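Local coordinates for protein sugar ABC transporter (Agrobacterium radiobacter, PDB 4RXT) that binds an arabinose sugar in the cleft between its two lobes and probably passes carbohydrate to an ABC-type import system, at residues N57-K62 / D81-S86; D156-K161 / L165-D170; I183-I188 / A213-S218; I203-V208 / G239-L244; I257-A262 / E267-N272. All coordinates share one frame; numbering follows the deposited sequence.

Contact 1 of 5, residues N57-K62 / D81-S86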
# COMPACT_ATOMS: atom_id res chain seq x y z
N ASN A 57 -16.02 10.41 -14.88
CA ASN A 57 -16.09 11.85 -15.08
C ASN A 57 -14.79 12.35 -15.72
O ASN A 57 -14.78 13.20 -16.61
CB ASN A 57 -16.31 12.56 -13.74
CG ASN A 57 -17.72 13.02 -13.52
OD1 ASN A 57 -18.23 13.86 -14.27
ND2 ASN A 57 -18.34 12.51 -12.47
N ALA A 58 -13.66 11.82 -15.25
CA ALA A 58 -12.37 12.21 -15.81
C ALA A 58 -12.27 11.79 -17.30
O ALA A 58 -11.82 12.55 -18.16
CB ALA A 58 -11.22 11.64 -14.99
N VAL A 59 -12.75 10.58 -17.60
CA VAL A 59 -12.80 10.09 -18.98
C VAL A 59 -13.63 11.03 -19.86
O VAL A 59 -13.21 11.36 -20.99
CB VAL A 59 -13.34 8.64 -19.05
CG1 VAL A 59 -13.63 8.25 -20.50
CG2 VAL A 59 -12.34 7.67 -18.43
N ALA A 60 -14.78 11.46 -19.34
CA ALA A 60 -15.69 12.29 -20.09
C ALA A 60 -15.07 13.64 -20.49
O ALA A 60 -15.47 14.28 -21.47
CB ALA A 60 -16.95 12.51 -19.31
N GLY A 61 -14.09 14.07 -19.71
CA GLY A 61 -13.34 15.31 -19.98
C GLY A 61 -12.25 15.23 -21.04
O GLY A 61 -11.56 16.21 -21.34
N LYS A 62 -12.08 14.05 -21.63
CA LYS A 62 -11.16 13.86 -22.76
C LYS A 62 -9.69 14.26 -22.45
O LYS A 62 -9.03 14.99 -23.21
CB LYS A 62 -11.65 14.61 -23.99
CG LYS A 62 -12.99 14.09 -24.47
CD LYS A 62 -13.49 14.90 -25.66
CE LYS A 62 -14.86 14.44 -26.11
NZ LYS A 62 -14.81 13.10 -26.78
N ASP A 81 -11.61 -1.06 -18.44
CA ASP A 81 -11.80 -1.48 -19.84
C ASP A 81 -12.55 -0.37 -20.60
O ASP A 81 -12.20 -0.03 -21.74
CB ASP A 81 -12.61 -2.79 -19.93
CG ASP A 81 -11.82 -4.05 -19.58
OD1 ASP A 81 -10.57 -4.05 -19.60
OD2 ASP A 81 -12.50 -5.07 -19.27
N GLU A 82 -13.59 0.16 -19.97
CA GLU A 82 -14.41 1.19 -20.60
C GLU A 82 -13.63 2.47 -20.85
O GLU A 82 -13.70 3.04 -21.95
CB GLU A 82 -15.69 1.46 -19.79
CG GLU A 82 -16.67 0.29 -19.77
CD GLU A 82 -17.12 -0.10 -21.16
OE1 GLU A 82 -17.44 0.81 -21.94
OE2 GLU A 82 -17.13 -1.31 -21.47
N ALA A 83 -12.93 2.93 -19.80
CA ALA A 83 -12.09 4.12 -19.92
C ALA A 83 -11.06 4.01 -21.04
O ALA A 83 -10.84 4.96 -21.80
CB ALA A 83 -11.39 4.39 -18.60
N ALA A 84 -10.47 2.82 -21.15
CA ALA A 84 -9.40 2.56 -22.10
C ALA A 84 -9.83 2.67 -23.55
O ALA A 84 -8.98 2.82 -24.43
CB ALA A 84 -8.76 1.19 -21.83
N LYS A 85 -11.14 2.55 -23.80
CA LYS A 85 -11.70 2.71 -25.16
C LYS A 85 -11.53 4.10 -25.73
O LYS A 85 -11.56 4.30 -26.93
CB LYS A 85 -13.17 2.32 -25.22
CG LYS A 85 -13.35 0.84 -24.97
CD LYS A 85 -14.79 0.40 -24.86
CE LYS A 85 -14.86 -1.08 -24.51
NZ LYS A 85 -16.20 -1.68 -24.83
N SER A 86 -11.34 5.08 -24.85
CA SER A 86 -11.09 6.45 -25.30
C SER A 86 -9.86 7.19 -24.74
O SER A 86 -9.44 8.20 -25.30
CB SER A 86 -12.34 7.28 -25.03
OG SER A 86 -12.51 7.54 -23.65
O HOH W 1 -12.89 10.25 -23.43

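Contact 2 of 5, residues D156-K161 / L165-D170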
# COMPACT_ATOMS: atom_id res chain seq x y z
N ASP A 156 1.67 -17.79 2.51
CA ASP A 156 2.45 -18.79 1.84
C ASP A 156 3.83 -18.97 2.48
O ASP A 156 4.31 -20.08 2.72
CB ASP A 156 2.61 -18.42 0.36
CG ASP A 156 1.30 -18.56 -0.45
OD1 ASP A 156 0.28 -19.09 0.06
OD2 ASP A 156 1.31 -18.10 -1.62
N GLN A 157 4.48 -17.86 2.78
CA GLN A 157 5.83 -17.91 3.36
C GLN A 157 5.75 -18.52 4.77
O GLN A 157 6.55 -19.35 5.18
CB GLN A 157 6.42 -16.48 3.39
CG GLN A 157 7.89 -16.44 3.78
CD GLN A 157 8.84 -16.88 2.68
OE1 GLN A 157 8.46 -17.57 1.74
NE2 GLN A 157 10.09 -16.49 2.79
N VAL A 158 4.74 -18.09 5.52
CA VAL A 158 4.56 -18.67 6.85
C VAL A 158 4.40 -20.17 6.80
O VAL A 158 4.98 -20.95 7.60
CB VAL A 158 3.43 -17.99 7.63
CG1 VAL A 158 3.11 -18.76 8.92
CG2 VAL A 158 3.88 -16.59 8.03
N LYS A 159 3.57 -20.59 5.86
CA LYS A 159 3.25 -22.01 5.75
C LYS A 159 4.46 -22.89 5.41
O LYS A 159 4.62 -23.98 5.99
CB LYS A 159 2.18 -22.24 4.73
CG LYS A 159 1.81 -23.73 4.65
CD LYS A 159 0.56 -24.04 3.90
CE LYS A 159 0.40 -25.55 3.84
NZ LYS A 159 -0.27 -26.19 5.00
N THR A 160 5.31 -22.43 4.52
CA THR A 160 6.42 -23.30 4.06
C THR A 160 7.70 -23.09 4.89
O THR A 160 8.42 -24.03 5.24
CB THR A 160 6.69 -23.16 2.57
OG1 THR A 160 7.10 -21.86 2.28
CG2 THR A 160 5.44 -23.41 1.79
N LYS A 161 7.98 -21.85 5.22
CA LYS A 161 9.25 -21.53 5.82
C LYS A 161 9.20 -21.50 7.34
O LYS A 161 10.22 -21.74 8.00
CB LYS A 161 9.79 -20.24 5.22
CG LYS A 161 11.12 -19.84 5.79
CD LYS A 161 11.78 -18.78 4.94
CE LYS A 161 13.21 -18.58 5.37
NZ LYS A 161 13.98 -19.80 5.01
N LEU A 165 5.14 -21.12 13.38
CA LEU A 165 4.16 -20.03 13.46
C LEU A 165 2.78 -20.55 13.06
O LEU A 165 2.61 -21.28 12.03
CB LEU A 165 4.55 -18.85 12.59
CG LEU A 165 5.92 -18.24 12.95
CD1 LEU A 165 6.16 -17.08 12.00
CD2 LEU A 165 6.02 -17.80 14.41
N LYS A 166 1.77 -20.22 13.87
CA LYS A 166 0.42 -20.67 13.59
C LYS A 166 -0.42 -19.40 13.35
O LYS A 166 -0.51 -18.55 14.22
CB LYS A 166 -0.12 -21.48 14.77
CG LYS A 166 -1.58 -21.93 14.62
CD LYS A 166 -2.13 -22.74 15.80
CE LYS A 166 -3.35 -23.53 15.37
NZ LYS A 166 -4.21 -23.94 16.51
N VAL A 167 -1.05 -19.31 12.18
CA VAL A 167 -1.97 -18.23 11.87
C VAL A 167 -3.32 -18.51 12.52
O VAL A 167 -4.06 -19.42 12.10
CB VAL A 167 -2.10 -17.96 10.36
CG1 VAL A 167 -2.91 -16.71 10.12
CG2 VAL A 167 -0.73 -17.78 9.73
N VAL A 168 -3.63 -17.76 13.56
CA VAL A 168 -4.83 -17.95 14.36
C VAL A 168 -5.95 -16.96 14.07
O VAL A 168 -7.05 -17.14 14.52
CB VAL A 168 -4.53 -18.02 15.88
CG1 VAL A 168 -3.51 -19.10 16.18
CG2 VAL A 168 -4.02 -16.69 16.42
N ALA A 169 -5.65 -15.90 13.34
CA ALA A 169 -6.69 -14.95 12.91
C ALA A 169 -6.25 -14.26 11.63
O ALA A 169 -5.05 -14.00 11.41
CB ALA A 169 -7.03 -13.93 13.97
N ASP A 170 -7.25 -14.01 10.78
CA ASP A 170 -7.04 -13.39 9.47
C ASP A 170 -8.21 -12.44 9.32
O ASP A 170 -9.29 -12.87 8.99
CB ASP A 170 -7.00 -14.52 8.46
CG ASP A 170 -6.82 -14.10 7.02
OD1 ASP A 170 -6.87 -12.92 6.64
OD2 ASP A 170 -6.65 -15.04 6.22
O HOH W 2 3.18 -22.10 9.54

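Contact 3 of 5, residues I183-I188 / A213-S218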
# COMPACT_ATOMS: atom_id res chain seq x y z
N ILE A 183 -9.78 -4.17 16.56
CA ILE A 183 -9.57 -5.58 16.19
C ILE A 183 -8.37 -6.11 16.97
O ILE A 183 -8.42 -7.18 17.55
CB ILE A 183 -9.32 -5.71 14.71
CG1 ILE A 183 -10.62 -5.49 13.93
CG2 ILE A 183 -8.86 -7.13 14.39
CD1 ILE A 183 -10.42 -5.27 12.46
N MET A 184 -7.27 -5.33 17.02
CA MET A 184 -6.07 -5.81 17.68
C MET A 184 -6.31 -6.06 19.17
O MET A 184 -5.94 -7.12 19.71
CB MET A 184 -4.88 -4.84 17.47
CG MET A 184 -3.57 -5.32 18.09
SD MET A 184 -2.75 -6.70 17.25
CE MET A 184 -3.76 -8.14 17.36
N THR A 185 -7.00 -5.11 19.81
CA THR A 185 -7.30 -5.20 21.23
C THR A 185 -8.22 -6.42 21.50
O THR A 185 -8.01 -7.17 22.47
CB THR A 185 -7.93 -3.88 21.74
OG1 THR A 185 -7.04 -2.77 21.47
CG2 THR A 185 -8.09 -3.94 23.23
N ASP A 186 -9.19 -6.62 20.60
CA ASP A 186 -10.14 -7.74 20.73
C ASP A 186 -9.42 -9.07 20.59
O ASP A 186 -9.62 -9.99 21.39
CB ASP A 186 -11.26 -7.70 19.65
CG ASP A 186 -12.26 -6.54 19.83
OD1 ASP A 186 -12.19 -5.78 20.83
OD2 ASP A 186 -13.16 -6.39 18.95
N LEU A 187 -8.56 -9.13 19.60
CA LEU A 187 -7.83 -10.37 19.26
C LEU A 187 -6.96 -10.82 20.39
O LEU A 187 -6.95 -11.96 20.79
CB LEU A 187 -6.98 -10.21 17.97
CG LEU A 187 -7.70 -10.24 16.61
CD1 LEU A 187 -6.73 -9.98 15.46
CD2 LEU A 187 -8.48 -11.52 16.41
N ILE A 188 -6.23 -9.89 20.98
CA ILE A 188 -5.27 -10.27 21.99
C ILE A 188 -5.93 -10.58 23.33
O ILE A 188 -5.50 -11.47 24.04
CB ILE A 188 -4.14 -9.22 22.10
CG1 ILE A 188 -3.05 -9.75 23.01
CG2 ILE A 188 -4.63 -7.89 22.64
CD1 ILE A 188 -1.97 -8.74 23.19
N ALA A 213 1.23 0.20 21.47
CA ALA A 213 1.83 1.34 22.24
C ALA A 213 1.00 1.64 23.50
O ALA A 213 1.54 1.76 24.63
CB ALA A 213 1.92 2.59 21.38
N GLU A 214 -0.31 1.80 23.31
CA GLU A 214 -1.18 2.26 24.40
C GLU A 214 -1.29 1.27 25.53
O GLU A 214 -1.47 1.61 26.67
CB GLU A 214 -2.58 2.60 23.88
CG GLU A 214 -2.66 3.87 23.01
CD GLU A 214 -4.04 4.09 22.42
OE1 GLU A 214 -4.89 3.16 22.47
OE2 GLU A 214 -4.24 5.21 21.89
N ASN A 215 -1.14 -0.01 25.19
CA ASN A 215 -1.25 -1.06 26.17
C ASN A 215 0.08 -1.59 26.65
O ASN A 215 0.14 -2.52 27.45
CB ASN A 215 -2.11 -2.19 25.58
CG ASN A 215 -3.55 -1.78 25.48
OD1 ASN A 215 -4.21 -1.59 26.50
ND2 ASN A 215 -4.03 -1.61 24.27
N LYS A 216 1.15 -0.96 26.18
CA LYS A 216 2.51 -1.30 26.65
C LYS A 216 2.88 -2.73 26.36
O LYS A 216 3.41 -3.44 27.20
CB LYS A 216 2.67 -1.03 28.15
CG LYS A 216 2.04 0.28 28.64
CD LYS A 216 2.58 1.48 27.93
CE LYS A 216 1.92 2.76 28.43
NZ LYS A 216 2.61 3.99 27.93
N LEU A 217 2.54 -3.15 25.15
CA LEU A 217 2.70 -4.56 24.78
C LEU A 217 3.90 -4.84 23.89
O LEU A 217 4.06 -5.96 23.40
CB LEU A 217 1.41 -5.07 24.10
CG LEU A 217 0.22 -5.21 25.04
CD1 LEU A 217 -1.04 -5.57 24.27
CD2 LEU A 217 0.51 -6.21 26.16
N SER A 218 4.75 -3.84 23.65
CA SER A 218 5.89 -3.97 22.71
C SER A 218 6.84 -5.16 23.00
O SER A 218 7.43 -5.76 22.09
CB SER A 218 6.69 -2.66 22.58
OG SER A 218 7.26 -2.24 23.79
O HOH W 3 -6.82 -0.99 23.35

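Contact 4 of 5, residues I203-V208 / G239-L244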
# COMPACT_ATOMS: atom_id res chain seq x y z
N ILE A 203 -2.59 2.19 7.15
CA ILE A 203 -3.74 2.43 8.00
C ILE A 203 -3.81 1.39 9.11
O ILE A 203 -4.04 1.69 10.27
CB ILE A 203 -5.06 2.48 7.19
CG1 ILE A 203 -4.96 3.48 6.01
CG2 ILE A 203 -6.25 2.80 8.09
CD1 ILE A 203 -4.51 4.87 6.42
N MET A 204 -3.59 0.13 8.75
CA MET A 204 -3.54 -0.89 9.77
C MET A 204 -2.31 -0.79 10.67
O MET A 204 -2.39 -1.04 11.89
CB MET A 204 -3.68 -2.30 9.16
CG MET A 204 -5.03 -2.62 8.52
SD MET A 204 -6.47 -2.55 9.67
CE MET A 204 -7.02 -0.84 9.46
N ALA A 205 -1.18 -0.42 10.09
CA ALA A 205 0.00 -0.15 10.94
C ALA A 205 -0.24 0.95 11.99
O ALA A 205 0.17 0.82 13.13
CB ALA A 205 1.18 0.21 10.07
N GLN A 206 -0.92 2.00 11.59
CA GLN A 206 -1.28 3.08 12.54
C GLN A 206 -2.11 2.52 13.67
O GLN A 206 -1.82 2.74 14.83
CB GLN A 206 -2.06 4.18 11.82
CG GLN A 206 -1.27 4.98 10.78
CD GLN A 206 -2.17 5.79 9.85
OE1 GLN A 206 -3.37 5.51 9.67
NE2 GLN A 206 -1.59 6.83 9.27
N GLY A 207 -3.21 1.88 13.34
CA GLY A 207 -4.13 1.35 14.35
C GLY A 207 -3.59 0.24 15.23
O GLY A 207 -3.76 0.25 16.45
N VAL A 208 -2.94 -0.73 14.61
CA VAL A 208 -2.35 -1.85 15.36
C VAL A 208 -1.18 -1.36 16.24
O VAL A 208 -1.07 -1.73 17.42
CB VAL A 208 -1.89 -2.96 14.41
CG1 VAL A 208 -1.09 -4.05 15.14
CG2 VAL A 208 -3.11 -3.55 13.74
N GLY A 239 9.49 1.02 19.68
CA GLY A 239 9.42 -0.42 19.76
C GLY A 239 8.02 -0.99 19.63
O GLY A 239 7.85 -2.20 19.61
N ALA A 240 7.01 -0.13 19.53
CA ALA A 240 5.63 -0.64 19.33
C ALA A 240 5.41 -1.34 18.01
O ALA A 240 4.53 -2.16 17.90
CB ALA A 240 4.59 0.46 19.50
N ILE A 241 6.21 -0.96 17.01
CA ILE A 241 6.28 -1.64 15.72
C ILE A 241 7.70 -2.17 15.56
O ILE A 241 8.65 -1.47 15.87
CB ILE A 241 5.84 -0.77 14.53
CG1 ILE A 241 4.34 -0.52 14.62
CG2 ILE A 241 6.24 -1.44 13.20
CD1 ILE A 241 3.77 0.34 13.50
N ALA A 242 7.84 -3.43 15.10
CA ALA A 242 9.13 -4.08 14.93
C ALA A 242 9.76 -3.82 13.56
O ALA A 242 11.00 -3.85 13.39
CB ALA A 242 9.00 -5.58 15.17
N GLY A 243 8.90 -3.61 12.57
CA GLY A 243 9.36 -3.39 11.21
C GLY A 243 8.26 -2.82 10.37
O GLY A 243 7.09 -3.09 10.65
N LEU A 244 8.65 -2.08 9.33
CA LEU A 244 7.73 -1.56 8.33
C LEU A 244 8.26 -1.86 6.96
O LEU A 244 9.41 -1.50 6.64
CB LEU A 244 7.62 -0.03 8.43
CG LEU A 244 6.98 0.50 9.72
CD1 LEU A 244 7.25 1.99 9.88
CD2 LEU A 244 5.48 0.22 9.78

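Contact 5 of 5, residues I257-A262 / E267-N272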
# COMPACT_ATOMS: atom_id res chain seq x y z
N ILE A 257 2.95 9.74 -13.93
CA ILE A 257 2.71 10.87 -14.82
C ILE A 257 3.69 10.90 -15.99
O ILE A 257 3.28 11.06 -17.14
CB ILE A 257 2.74 12.20 -14.06
CG1 ILE A 257 1.60 12.25 -13.06
CG2 ILE A 257 2.72 13.37 -15.05
CD1 ILE A 257 0.18 12.20 -13.62
N LYS A 258 4.97 10.73 -15.71
CA LYS A 258 5.98 10.72 -16.79
C LYS A 258 5.65 9.64 -17.86
O LYS A 258 5.72 9.92 -19.08
CB LYS A 258 7.37 10.54 -16.20
CG LYS A 258 8.53 10.72 -17.16
CD LYS A 258 9.84 10.74 -16.41
CE LYS A 258 10.98 11.04 -17.36
NZ LYS A 258 12.19 11.34 -16.56
N THR A 259 5.30 8.44 -17.40
CA THR A 259 4.91 7.35 -18.31
C THR A 259 3.65 7.65 -19.08
O THR A 259 3.59 7.43 -20.28
CB THR A 259 4.73 6.05 -17.52
OG1 THR A 259 5.96 5.73 -16.85
CG2 THR A 259 4.26 4.91 -18.41
N ALA A 260 2.65 8.20 -18.40
CA ALA A 260 1.40 8.56 -19.06
C ALA A 260 1.65 9.61 -20.16
O ALA A 260 1.07 9.52 -21.23
CB ALA A 260 0.37 9.08 -18.06
N LEU A 261 2.48 10.62 -19.87
CA LEU A 261 2.84 11.57 -20.89
C LEU A 261 3.46 10.90 -22.13
O LEU A 261 3.14 11.22 -23.27
CB LEU A 261 3.79 12.64 -20.32
CG LEU A 261 4.23 13.73 -21.30
CD1 LEU A 261 3.06 14.53 -21.88
CD2 LEU A 261 5.24 14.67 -20.66
N ALA A 262 4.40 10.00 -21.89
CA ALA A 262 5.05 9.34 -23.00
C ALA A 262 4.04 8.53 -23.83
O ALA A 262 4.05 8.57 -25.09
CB ALA A 262 6.18 8.43 -22.49
N GLU A 267 4.61 7.07 -27.56
CA GLU A 267 5.93 6.44 -27.29
C GLU A 267 5.76 5.06 -26.64
O GLU A 267 4.84 4.83 -25.84
CB GLU A 267 6.80 7.33 -26.39
CG GLU A 267 7.05 8.72 -26.97
CD GLU A 267 7.87 9.61 -26.07
OE1 GLU A 267 8.33 9.12 -25.01
OE2 GLU A 267 8.03 10.81 -26.43
N LYS A 268 6.63 4.12 -27.02
CA LYS A 268 6.61 2.80 -26.39
C LYS A 268 7.19 2.90 -24.98
O LYS A 268 8.22 3.57 -24.75
CB LYS A 268 7.37 1.76 -27.20
CG LYS A 268 6.81 1.50 -28.61
CD LYS A 268 7.79 0.65 -29.42
CE LYS A 268 7.21 0.17 -30.75
NZ LYS A 268 8.27 -0.38 -31.68
N VAL A 269 6.50 2.27 -24.04
CA VAL A 269 6.89 2.27 -22.62
C VAL A 269 6.98 0.84 -22.11
O VAL A 269 6.44 -0.10 -22.75
CB VAL A 269 5.89 3.07 -21.73
CG1 VAL A 269 5.84 4.55 -22.18
CG2 VAL A 269 4.54 2.41 -21.67
N GLU A 270 7.66 0.66 -20.98
CA GLU A 270 7.68 -0.64 -20.30
C GLU A 270 6.31 -0.94 -19.71
O GLU A 270 5.66 -0.08 -19.13
CB GLU A 270 8.80 -0.69 -19.24
CG GLU A 270 10.19 -0.48 -19.83
CD GLU A 270 11.30 -0.77 -18.87
OE1 GLU A 270 11.57 -1.96 -18.72
OE2 GLU A 270 11.90 0.18 -18.31
N ALA A 271 5.89 -2.19 -19.89
CA ALA A 271 4.58 -2.66 -19.44
C ALA A 271 4.48 -2.68 -17.93
O ALA A 271 3.42 -2.42 -17.37
CB ALA A 271 4.34 -4.06 -19.97
N ASN A 272 5.60 -3.03 -17.28
CA ASN A 272 5.64 -3.28 -15.83
C ASN A 272 6.93 -2.69 -15.25
O ASN A 272 7.99 -2.91 -15.77
CB ASN A 272 5.53 -4.79 -15.54
CG ASN A 272 4.19 -5.38 -15.96
OD1 ASN A 272 3.17 -5.23 -15.27
ND2 ASN A 272 4.17 -6.06 -17.10

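Contact 1 of 5, residues N57-K62 / D81-S86
V59 reaches from the last turn of helix 48-60 to A83 and S86, and its side chain makes the whole direct contact. CB points toward the segment 81-86 and there splits into two methyls with different partners. CG1, anti to the backbone N (chi1 169°), lies 3.4 Å from S86 OG, so a methyl is set against a hydroxyl. CG2, beside the backbone N, meets the methyl of A83: V59 CG2 and A83 CB are 3.4 Å apart, tighter than ordinary carbon packing. The small A83 lets the backbones come close, with V59 CA and A83 CA separated by 6.1 Å. A water bridges the two segments beside the methyl pair. It donates to V59 O at 2.7 Å and is hydrogen-bonded to S86 OG, also at 2.7 Å. V59 O also accepts from K62 N at 3.0 Å, where the chain leaves the helix with positive phi. On the far side of helix 77-84, A84 and D81 rest on A100. The pair joins the ends of two successive crossover helices lying side by side on one face of a parallel sheet, the Rossmann-like arrangement of periplasmic sugar-binding proteins.

Contact 2 of 5, residues D156-K161 / L165-D170
L165 O and V158 O are joined through one water, whose oxygen lies 2.7 Å from L165 O and 2.9 Å from V158 O. The water can donate to either carbonyl, but more acceptors lie within its reach than it has protons, so the two bonds may not always be made together. Next to this bridge the contact is purely apolar and rests on one methyl. V158 holds CG1 anti to its backbone N (chi1 171°), which sends that branch off the helix toward the strand. There V158 CG1 touches L165 CB at 3.9 Å, with the two side chains crossing at about a right angle, and meets V167 CG2 at 4.0 Å. It thus sits against two strand residues that face the helix, while K166 between them points its CB away. The elements belong to the beta-alpha-beta unit of strand 133-139, helix 145-161 and strand 165-172, in which the helix packs back on the strand it leads into after a turn of three residues. Strand 165-172 is the outermost of its sheet and runs parallel to 133-139, with K166 bonded through its backbone to G133 and V135. Helix 109-128 adds to the apolar patch, A117 meeting V158 and I124 meeting L165. Farther along the strand, D170 forms a salt bridge with R151, the neighbour in sequence of the sugar-binding R150, whose side chain is about 12 Å from that of V158.

Contact 3 of 5, residues I183-I188 / A213-S218
The backbones of T185 and N215 stand 8.8 Å apart and those of I188 and L217 10.2 Å apart, CA to CA, so side chains and a water must span the gap. The second backbone turns aside at a Schellman motif: K216 takes positive phi (61°) and two bonds run back into the last turn of helix 202-214, where the backbone bonds include K216 N to A213 O at 3.2 Å, and L217 is brought round to face the other helix. I188, with CG1 anti to its backbone N (chi1 -171°) and the chain extended beyond, reaches out to L217, and the two meet tip to tip through their CD1 methyls. I188 is modelled in two conformers, so the closeness of this approach is doubtful. One turn back the link is polar and indirect. A water is hydrogen-bonded to T185 OG1 at 2.6 Å and accepts from N215 ND2 at 3.0 Å. Each of these groups is also bonded to a carbonyl one turn back, T185 OG1 to L181 O and N215 ND2 to A211 O. The amide nitrogen therefore has two partners, which should restrain its rotation. Below the surface M184 continues the packing onto V208 and A211, while I188 also touches V221. Helix 177-190 leads into strand 194-199 and helix 202-214 leads out of it, so the contact joins the C-terminal parts of two consecutive helices that cover one face of the sheet, as expected of the alpha/beta fold of periplasmic binding proteins.

Contact 4 of 5, residues I203-V208 / G239-L244
A205 is the residue of I203-V208 that meets I241 and L244 across this buried contact. The helix starts beside the sugar pocket: I203 packs on N140 and A177, and M204 N is hydrogen-bonded to OD1 of N201, an arabinose-binding residue whose position the bond should steady. A205 then points its methyl toward the second segment. A205 CB lies 4.3 Å from I241 CD1 and equally far from L244 CD2, both loose apolar contacts. The nearest approach is instead to the backbone, I241 CD1 standing 3.7 Å from A205 O. I241 carries CG1 beside its backbone N (chi1 -69°) and extends fully from there, which delivers the terminal methyl to that carbonyl. The contact thus brings together the helix that follows strand 194-199 and the chain entering strand 243-246 of the same sheet, in the alpha/beta lobe of a periplasmic binding protein. T232 of helix 230-238 also touches A205. Next in sequence, Q206 turns its CB away and bonds through NE2 to D229 OD2. G207 N closes the helical turn on I203 O at 3.2 Å. V208 directs its side chain to V197 and A199 of strand 194-199 and to M184 of the adjacent helix.

Contact 5 of 5, residues I257-A262 / E267-N272
E267 holds CG beside its backbone N (chi1 -58°) and runs extended from there, which lays its side chain back along A262, while V269 sets CG1 beside its own backbone N and toward A262 and T259. These residues belong to the helix-to-strand connection of an alpha/beta fold, in which the chain leaving helix 249-264 doubles back along that helix before entering strand 272-274 at the edge of the parallel sheet. One backbone bond links the two segments, E267 N to A262 O at 2.9 Å. Its N-H to oxygen angle is 154°, and the donor sits 32° off the carbonyl plane. It spans five residues, one more than an alpha-helical bond. The same oxygen is covered by aliphatic carbon, with E267 CB 3.3 Å from A262 O. Farther out, E267 OE1 comes to 3.4 Å from A262 CB. The carboxylate thus lies near the C-terminal end of a helix, where the dipole would, if anything, disfavour its negative charge. Two residues on, V269 covers the side of the helix: V269 CG1 packs on A262 CB at 3.9 Å, and T259 adds its methyl from the preceding turn. S103 of strand 103-106 touches both T259 and V269 and bonds through OG to E270 O, tying the loop to the sheet. T259 turns OG1 back to D255 O of its own helix, and its CG2 lies 4.1 Å from both V269 CG1 and V269 CG2.

Overall arrangement
From the N terminus, contact 1 closes first, joining the helices before and after strand 66-68 in the first lobe. The chain then enters the second lobe, where contact 2 closes a three-residue turn between helix 145-161 and edge strand 165-172. Contacts 3 and 4 cross, their segments alternating along the chain. They share helix 202-214, and M184 touches V208 between them. Contact 3 also touches contact 2, L187 against A169. Strand 243-246 leads on to helix 249-264, which lies in the first lobe, and contact 5 closes a short loop there, about 18 Å from contact 1, centre to centre. Contacts 1 and 3, with centres about 45 Å apart, join topologically equivalent helix pairs in the two lobes.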